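Local coordinates for single-strand DNA-binding protein (Agrobacterium tumefaciens, PDB 3BTP) that coats single-stranded copies of the transferred DNA without regard to sequence and mediates their uptake into the host nucleus, at residues I265-P268 with I272-S275. Sequence-based numbering, arbitrary orientation.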
loop_
_atom_site.group_PDB
_atom_site.type_symbol
_atom_site.label_atom_id
_atom_site.label_comp_id
_atom_site.label_asym_id
_atom_site.label_seq_id
_atom_site.Cartn_x
_atom_site.Cartn_y
_atom_site.Cartn_z
ATOM N N ILE A 265 -11.419 -10.964 10.702
ATOM C CA ILE A 265 -10.915 -10.621 12.021
ATOM C C ILE A 265 -10.039 -11.790 12.444
ATOM O O ILE A 265 -10.438 -12.928 12.372
ATOM C CB ILE A 265 -12.096 -10.536 13.060
ATOM C CG1 ILE A 265 -13.291 -9.691 12.530
ATOM C CG2 ILE A 265 -11.607 -10.191 14.553
ATOM C CD1 ILE A 265 -13.033 -8.249 12.415
ATOM N N LYS A 266 -8.840 -11.528 12.912
ATOM C CA LYS A 266 -8.001 -12.610 13.375
ATOM C C LYS A 266 -7.647 -12.296 14.830
ATOM O O LYS A 266 -6.861 -11.377 15.072
ATOM C CB LYS A 266 -6.737 -12.711 12.548
ATOM C CG LYS A 266 -5.839 -13.907 12.988
ATOM C CD LYS A 266 -4.799 -14.331 11.902
ATOM C CE LYS A 266 -3.647 -13.437 11.865
ATOM N NZ LYS A 266 -2.899 -13.096 13.164
ATOM N N THR A 267 -8.207 -13.055 15.783
ATOM C CA THR A 267 -8.049 -12.734 17.219
ATOM C C THR A 267 -6.617 -13.047 17.685
ATOM O O THR A 267 -5.872 -13.740 16.979
ATOM C CB THR A 267 -9.048 -13.590 18.110
ATOM O OG1 THR A 267 -8.507 -14.908 18.304
ATOM C CG2 THR A 267 -10.451 -13.704 17.524
ATOM N N PRO A 268 -6.231 -12.583 18.903
ATOM C CA PRO A 268 -4.923 -12.929 19.458
ATOM C C PRO A 268 -4.646 -14.444 19.572
ATOM O O PRO A 268 -3.461 -14.860 19.601
ATOM C CB PRO A 268 -4.988 -12.289 20.837
ATOM C CG PRO A 268 -5.899 -11.054 20.586
ATOM C CD PRO A 268 -6.981 -11.676 19.816
ATOM N N ILE A 272 -10.302 -17.015 13.368
ATOM C CA ILE A 272 -10.745 -16.217 12.263
ATOM C C ILE A 272 -12.243 -16.015 12.372
ATOM O O ILE A 272 -13.002 -16.999 12.548
ATOM C CB ILE A 272 -10.452 -16.974 10.931
ATOM C CG1 ILE A 272 -8.954 -17.378 10.821
ATOM C CG2 ILE A 272 -10.972 -16.205 9.754
ATOM C CD1 ILE A 272 -8.024 -16.196 10.996
ATOM N N HIS A 273 -12.694 -14.749 12.289
ATOM C CA HIS A 273 -14.122 -14.481 12.110
ATOM C C HIS A 273 -14.303 -13.666 10.851
ATOM O O HIS A 273 -13.492 -12.808 10.525
ATOM C CB HIS A 273 -14.733 -13.803 13.341
ATOM C CG HIS A 273 -14.598 -14.626 14.595
ATOM N ND1 HIS A 273 -13.491 -14.562 15.411
ATOM C CD2 HIS A 273 -15.391 -15.603 15.113
ATOM C CE1 HIS A 273 -13.617 -15.452 16.387
ATOM N NE2 HIS A 273 -14.766 -16.085 16.234
ATOM N N PHE A 274 -15.357 -13.953 10.122
ATOM C CA PHE A 274 -15.612 -13.324 8.849
ATOM C C PHE A 274 -16.879 -12.585 8.924
ATOM O O PHE A 274 -17.781 -13.008 9.573
ATOM C CB PHE A 274 -15.787 -14.348 7.780
ATOM C CG PHE A 274 -14.511 -14.882 7.243
ATOM C CD1 PHE A 274 -13.626 -14.054 6.574
ATOM C CD2 PHE A 274 -14.230 -16.241 7.334
ATOM C CE1 PHE A 274 -12.475 -14.570 6.027
ATOM C CE2 PHE A 274 -13.094 -16.748 6.788
ATOM C CZ PHE A 274 -12.202 -15.929 6.148
ATOM N N SER A 275 -16.948 -11.489 8.198
ATOM C CA SER A 275 -18.095 -10.619 8.228
ATOM C C SER A 275 -18.360 -9.961 6.850
ATOM O O SER A 275 -17.426 -9.652 6.083
ATOM C CB SER A 275 -17.822 -9.564 9.281
ATOM O OG SER A 275 -19.042 -9.169 9.862
#
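I265 and H273 face each other as an antiparallel hydrogen-bonded pair, joined by two N-H...O bonds, I265 N to H273 O at 2.8 Å and H273 N to I265 O at 2.9 Å. I265 O also receives a CA-H...O contact from I272 CA at 3.3 Å. K266 and I272 form the neighbouring non-hydrogen-bonded pair; on the face that carries their side chains, the I272 CD1 methyl reaches across to the lysine chain, 3.7 Å from K266 CG and nearly as close to CD. K266 CG stands anti to the backbone N (chi1 -178°), which lays the first methylenes beside that methyl; the chain then bends at its last two torsions and brings NZ to a salt bridge with D115. The two strands form a beta hairpin at one margin of a four-stranded antiparallel sheet, with 272-275 outermost and 263-266 paired on its other side with strand 304-308. T132 of strand 127-132 touches both K266 and I272, whereas on the other face I265 packs against F291, I295 and Y299 of helix 288-299, and the H273 ring meets that of Y299 at a shallow interplanar angle of about 20°. T267 CG2 approaches the imidazole at its edge, near the ring plane, 3.8 Å from H273 CE1. H273 ND1 lies along this same edge, buried and without a polar partner in the model. T267 OG1 lies between the backbone N and carbonyl carbon (chi1 80°), roughly at right angles to the line from CB to the ring, and hydrogen-bonds Q269 OE1 in the connecting turn.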